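Local coordinates for protein tyrosine aminotransferase (Leishmania infantum, PDB 4IX8) that probably transfers the amino group of tyrosine to 2-oxoglutarate, as an aminotransferase dependent on pyridoxal 5'-phosphate, at residues Leu154-Ala168 and Val177-Leu190. Sequence-based numbering, arbitrary orientation.
Sequences LTALCNEGDNILVCA and VCDSYGIECRYYYL
Thr155 CG2 stands over one face of the Tyr181 ring, 3.3 Å from its centroid and almost exactly on the ring normal, a CH-pi contact; Val177 O lies at that ring's edge. Farther along, the Tyr188 ring folds back across the neighbouring strand: Cys167 CA lies over one face, Leu165 O at the edge in plane. With CG between its own backbone N and carbonyl carbon (chi1 63°), Tyr188 lays its ring over the backbone of Cys167, and its hydroxyl is hydrogen-bonded to Val215 O. Tyr187 carries the Ala168 methyl on one face, Ala168 CB 3.5 Å from Tyr187 CD1, with Val166 O at its edge. The Asn163 amide stacks on the Arg186 guanidinium, their planes 16° apart, while Asn163 OD1 is hydrogen-bonded to Thr211 OG1. Arg186 grips Glu184 side-on, NE to OE2 and NH2 to OE1, both 2.9 Å, and NH1 forms a salt bridge with Asp208; together these partners should restrict guanidinium rotation. On the opposite sheet face Ile164 CD1 meets Cys178 SG of helix 173-181 at 3.5 Å; Ile183 CD1, from the connecting loop, packs 3.6 Å from Cys158 CB. Ile164 N donates to Glu184 O at 3.0 Å, one of a series of inter-strand hydrogen bonds. Gly182 closes the helix in a Schellman motif, and the whole exemplifies how a beta-alpha-beta crossover sets parallel strands side by side, the connecting helix packed on one face, within the large mixed sheet of the aminotransferase fold.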
loop_
_atom_site.group_PDB
_atom_site.type_symbol
_atom_site.label_atom_id
_atom_site.label_comp_id
_atom_site.label_asym_id
_atom_site.label_seq_id
_atom_site.Cartn_x
_atom_site.Cartn_y
_atom_site.Cartn_z
ATOM N N LEU A 154 4.350 13.233 -1.114
ATOM C CA LEU A 154 4.247 14.236 -0.069
ATOM C C LEU A 154 5.223 14.015 1.075
ATOM O O LEU A 154 5.797 14.967 1.563
ATOM C CB LEU A 154 2.837 14.256 0.473
ATOM C CG LEU A 154 1.836 15.221 -0.175
ATOM C CD1 LEU A 154 2.043 15.404 -1.633
ATOM C CD2 LEU A 154 0.430 14.673 0.057
ATOM N N THR A 155 5.397 12.779 1.540
ATOM C CA THR A 155 6.186 12.578 2.752
ATOM C C THR A 155 7.693 12.571 2.437
ATOM O O THR A 155 8.510 12.586 3.331
ATOM C CB THR A 155 5.778 11.271 3.481
ATOM O OG1 THR A 155 6.035 10.141 2.661
ATOM C CG2 THR A 155 4.338 11.301 3.810
ATOM N N ALA A 156 8.052 12.517 1.163
ATOM C CA ALA A 156 9.448 12.648 0.740
ATOM C C ALA A 156 9.766 14.130 0.538
ATOM O O ALA A 156 10.924 14.512 0.510
ATOM C CB ALA A 156 9.709 11.838 -0.555
ATOM N N LEU A 157 8.743 14.976 0.465
ATOM C CA LEU A 157 8.929 16.394 0.150
ATOM C C LEU A 157 8.796 17.285 1.399
ATOM O O LEU A 157 9.540 18.265 1.590
ATOM C CB LEU A 157 7.906 16.809 -0.935
ATOM C CG LEU A 157 8.012 18.226 -1.472
ATOM C CD1 LEU A 157 9.281 18.418 -2.319
ATOM C CD2 LEU A 157 6.794 18.519 -2.269
ATOM N N CYS A 158 7.795 16.976 2.217
ATOM C CA CYS A 158 7.372 17.854 3.307
ATOM C C CYS A 158 7.754 17.286 4.666
ATOM O O CYS A 158 7.845 16.071 4.885
ATOM C CB CYS A 158 5.856 18.064 3.304
ATOM S SG CYS A 158 5.209 18.619 1.743
ATOM N N ASN A 159 7.988 18.209 5.566
ATOM C CA ASN A 159 8.071 17.913 6.972
ATOM C C ASN A 159 6.794 18.416 7.641
ATOM O O ASN A 159 6.089 19.287 7.107
ATOM C CB ASN A 159 9.276 18.619 7.590
ATOM C CG ASN A 159 10.620 18.174 6.986
ATOM O OD1 ASN A 159 10.940 16.989 6.935
ATOM N ND2 ASN A 159 11.438 19.144 6.596
ATOM N N GLU A 160 6.556 17.940 8.844
ATOM C CA GLU A 160 5.449 18.389 9.647
ATOM C C GLU A 160 5.601 19.884 9.862
ATOM O O GLU A 160 6.681 20.352 10.171
ATOM C CB GLU A 160 5.411 17.584 10.958
ATOM C CG GLU A 160 4.262 17.971 11.857
ATOM C CD GLU A 160 3.889 16.957 12.923
ATOM O OE1 GLU A 160 4.377 15.805 12.894
ATOM O OE2 GLU A 160 3.071 17.349 13.803
ATOM N N GLY A 161 4.552 20.652 9.588
ATOM C CA GLY A 161 4.607 22.104 9.676
ATOM C C GLY A 161 4.650 22.789 8.314
ATOM O O GLY A 161 4.526 24.027 8.187
ATOM N N ASP A 162 4.904 22.003 7.288
ATOM C CA ASP A 162 4.845 22.498 5.918
ATOM C C ASP A 162 3.396 22.553 5.456
ATOM O O ASP A 162 2.506 21.954 6.090
ATOM C CB ASP A 162 5.633 21.594 4.986
ATOM C CG ASP A 162 7.139 21.774 5.143
ATOM O OD1 ASP A 162 7.531 22.824 5.680
ATOM O OD2 ASP A 162 7.927 20.905 4.677
ATOM N N ASN A 163 3.168 23.243 4.348
ATOM C CA ASN A 163 1.866 23.198 3.692
ATOM C C ASN A 163 1.971 22.963 2.185
ATOM O O ASN A 163 3.011 23.210 1.608
ATOM C CB ASN A 163 1.111 24.485 3.988
ATOM C CG ASN A 163 1.763 25.731 3.350
ATOM O OD1 ASN A 163 1.510 26.050 2.173
ATOM N ND2 ASN A 163 2.526 26.495 4.160
ATOM N N ILE A 164 0.907 22.430 1.574
ATOM C CA ILE A 164 0.784 22.357 0.111
ATOM C C ILE A 164 -0.543 22.949 -0.334
ATOM O O ILE A 164 -1.496 22.987 0.443
ATOM C CB ILE A 164 0.883 20.929 -0.436
ATOM C CG1 ILE A 164 -0.107 20.009 0.265
ATOM C CG2 ILE A 164 2.281 20.379 -0.250
ATOM C CD1 ILE A 164 -0.195 18.661 -0.422
ATOM N N LEU A 165 -0.580 23.446 -1.572
ATOM C CA LEU A 165 -1.775 24.019 -2.149
ATOM C C LEU A 165 -2.468 22.918 -2.898
ATOM O O LEU A 165 -1.889 22.344 -3.806
ATOM C CB LEU A 165 -1.467 25.208 -3.076
ATOM C CG LEU A 165 -0.764 26.400 -2.403
ATOM C CD1 LEU A 165 -0.697 27.592 -3.328
ATOM C CD2 LEU A 165 -1.452 26.814 -1.187
ATOM N N VAL A 166 -3.702 22.622 -2.486
ATOM C CA VAL A 166 -4.525 21.542 -3.068
ATOM C C VAL A 166 -5.894 22.083 -3.498
ATOM O O VAL A 166 -6.491 22.900 -2.785
ATOM C CB VAL A 166 -4.771 20.422 -2.096
ATOM C CG1 VAL A 166 -5.545 19.285 -2.772
ATOM C CG2 VAL A 166 -3.433 19.922 -1.520
ATOM N N CYS A 167 -6.375 21.679 -4.671
ATOM C CA CYS A 167 -7.693 22.112 -5.120
ATOM C C CYS A 167 -8.775 21.618 -4.165
ATOM O O CYS A 167 -8.633 20.575 -3.539
ATOM C CB CYS A 167 -7.964 21.629 -6.540
ATOM S SG CYS A 167 -7.711 19.869 -6.609
ATOM N N ALA A 168 -9.858 22.386 -4.066
ATOM C CA ALA A 168 -11.120 21.949 -3.437
ATOM C C ALA A 168 -12.214 22.343 -4.411
ATOM O O ALA A 168 -12.244 23.473 -4.857
ATOM C CB ALA A 168 -11.364 22.601 -2.104
ATOM N N VAL A 177 -3.813 12.315 3.701
ATOM C CA VAL A 177 -2.384 12.061 3.863
ATOM C C VAL A 177 -1.721 13.231 4.544
ATOM O O VAL A 177 -0.948 13.054 5.473
ATOM C CB VAL A 177 -1.725 11.802 2.505
ATOM C CG1 VAL A 177 -0.206 11.795 2.578
ATOM C CG2 VAL A 177 -2.237 10.516 1.948
ATOM N N CYS A 178 -2.058 14.445 4.110
ATOM C CA CYS A 178 -1.520 15.638 4.764
ATOM C C CYS A 178 -1.792 15.624 6.266
ATOM O O CYS A 178 -0.883 15.791 7.083
ATOM C CB CYS A 178 -2.151 16.895 4.190
ATOM S SG CYS A 178 -1.462 17.368 2.591
ATOM N N ASP A 179 -3.058 15.446 6.649
ATOM C CA ASP A 179 -3.398 15.475 8.068
ATOM C C ASP A 179 -2.708 14.323 8.798
ATOM O O ASP A 179 -2.353 14.435 9.962
ATOM C CB ASP A 179 -4.908 15.376 8.282
ATOM C CG ASP A 179 -5.672 16.627 7.831
ATOM O OD1 ASP A 179 -5.059 17.712 7.711
ATOM O OD2 ASP A 179 -6.904 16.519 7.573
ATOM N N SER A 180 -2.560 13.191 8.122
ATOM C CA SER A 180 -1.943 12.040 8.749
ATOM C C SER A 180 -0.489 12.365 9.160
ATOM O O SER A 180 0.007 11.877 10.183
ATOM C CB SER A 180 -1.943 10.861 7.817
ATOM O OG SER A 180 -1.352 9.754 8.445
ATOM N N TYR A 181 0.170 13.183 8.341
ATOM C CA TYR A 181 1.564 13.452 8.498
ATOM C C TYR A 181 1.833 14.822 9.038
ATOM O O TYR A 181 2.970 15.231 9.096
ATOM C CB TYR A 181 2.289 13.237 7.179
ATOM C CG TYR A 181 2.498 11.766 6.864
ATOM C CD1 TYR A 181 3.618 11.068 7.319
ATOM C CD2 TYR A 181 1.579 11.079 6.138
ATOM C CE1 TYR A 181 3.785 9.704 6.993
ATOM C CE2 TYR A 181 1.744 9.731 5.815
ATOM C CZ TYR A 181 2.814 9.061 6.233
ATOM O OH TYR A 181 2.885 7.734 5.878
ATOM N N GLY A 182 0.790 15.537 9.435
ATOM C CA GLY A 182 0.996 16.827 10.042
ATOM C C GLY A 182 1.408 17.872 9.032
ATOM O O GLY A 182 1.902 18.917 9.390
ATOM N N ILE A 183 1.135 17.607 7.764
ATOM C CA ILE A 183 1.269 18.595 6.711
ATOM C C ILE A 183 -0.071 19.340 6.544
ATOM O O ILE A 183 -1.121 18.727 6.656
ATOM C CB ILE A 183 1.645 17.925 5.408
ATOM C CG1 ILE A 183 2.945 17.154 5.576
ATOM C CG2 ILE A 183 1.779 18.947 4.284
ATOM C CD1 ILE A 183 3.115 16.037 4.513
ATOM N N GLU A 184 -0.056 20.653 6.312
ATOM C CA GLU A 184 -1.295 21.383 6.118
ATOM C C GLU A 184 -1.723 21.303 4.659
ATOM O O GLU A 184 -0.940 21.658 3.765
ATOM C CB GLU A 184 -1.173 22.854 6.499
ATOM C CG GLU A 184 -2.461 23.634 6.277
ATOM C CD GLU A 184 -2.287 25.145 6.457
ATOM O OE1 GLU A 184 -1.313 25.611 7.123
ATOM O OE2 GLU A 184 -3.114 25.898 5.885
ATOM N N CYS A 185 -2.971 20.864 4.456
ATOM C CA CYS A 185 -3.686 20.903 3.159
ATOM C C CYS A 185 -4.365 22.242 3.025
ATOM O O CYS A 185 -5.353 22.538 3.685
ATOM C CB CYS A 185 -4.708 19.779 3.071
ATOM S SG CYS A 185 -5.534 19.617 1.455
ATOM N N ARG A 186 -3.751 23.109 2.247
ATOM C CA ARG A 186 -4.213 24.478 2.116
ATOM C C ARG A 186 -4.951 24.576 0.795
ATOM O O ARG A 186 -4.356 24.477 -0.284
ATOM C CB ARG A 186 -3.062 25.485 2.191
ATOM C CG ARG A 186 -3.521 26.937 2.197
ATOM C CD ARG A 186 -2.356 27.889 2.581
ATOM N NE ARG A 186 -1.826 27.652 3.932
ATOM C CZ ARG A 186 -0.766 28.280 4.460
ATOM N NH1 ARG A 186 -0.075 29.169 3.768
ATOM N NH2 ARG A 186 -0.374 27.983 5.688
ATOM N N TYR A 187 -6.260 24.700 0.906
ATOM C CA TYR A 187 -7.141 24.669 -0.234
ATOM C C TYR A 187 -7.110 25.921 -1.035
ATOM O O TYR A 187 -7.247 27.013 -0.464
ATOM C CB TYR A 187 -8.565 24.436 0.234
ATOM C CG TYR A 187 -8.878 23.013 0.621
ATOM C CD1 TYR A 187 -8.517 21.949 -0.185
ATOM C CD2 TYR A 187 -9.574 22.743 1.774
ATOM C CE1 TYR A 187 -8.856 20.638 0.172
ATOM C CE2 TYR A 187 -9.895 21.457 2.135
ATOM C CZ TYR A 187 -9.552 20.412 1.343
ATOM O OH TYR A 187 -9.923 19.151 1.748
ATOM N N TYR A 188 -6.977 25.786 -2.352
ATOM C CA TYR A 188 -7.405 26.865 -3.266
ATOM C C TYR A 188 -8.710 26.355 -3.935
ATOM O O TYR A 188 -8.903 25.139 -4.047
ATOM C CB TYR A 188 -6.307 27.226 -4.281
ATOM C CG TYR A 188 -5.979 26.088 -5.178
ATOM C CD1 TYR A 188 -6.743 25.842 -6.305
ATOM C CD2 TYR A 188 -4.957 25.210 -4.878
ATOM C CE1 TYR A 188 -6.478 24.777 -7.124
ATOM C CE2 TYR A 188 -4.685 24.131 -5.700
ATOM C CZ TYR A 188 -5.451 23.936 -6.824
ATOM O OH TYR A 188 -5.221 22.886 -7.662
ATOM N N TYR A 189 -9.603 27.242 -4.368
ATOM C CA TYR A 189 -10.944 26.803 -4.766
ATOM C C TYR A 189 -11.068 26.737 -6.282
ATOM O O TYR A 189 -10.415 27.476 -7.026
ATOM C CB TYR A 189 -12.029 27.709 -4.093
ATOM C CG TYR A 189 -12.038 27.391 -2.600
ATOM C CD1 TYR A 189 -12.668 26.247 -2.120
ATOM C CD2 TYR A 189 -11.313 28.159 -1.685
ATOM C CE1 TYR A 189 -12.611 25.882 -0.749
ATOM C CE2 TYR A 189 -11.250 27.809 -0.302
ATOM C CZ TYR A 189 -11.910 26.670 0.157
ATOM O OH TYR A 189 -11.884 26.291 1.506
ATOM N N LEU A 190 -11.830 25.738 -6.721
ATOM C CA LEU A 190 -12.133 25.538 -8.128
ATOM C C LEU A 190 -13.435 26.292 -8.428
ATOM O O LEU A 190 -14.298 26.400 -7.553
ATOM C CB LEU A 190 -12.258 24.049 -8.458
ATOM C CG LEU A 190 -11.010 23.199 -8.216
ATOM C CD1 LEU A 190 -11.309 21.687 -8.353
ATOM C CD2 LEU A 190 -9.917 23.605 -9.176
HETATM O O HOH W 1 1.444 22.164 9.002
#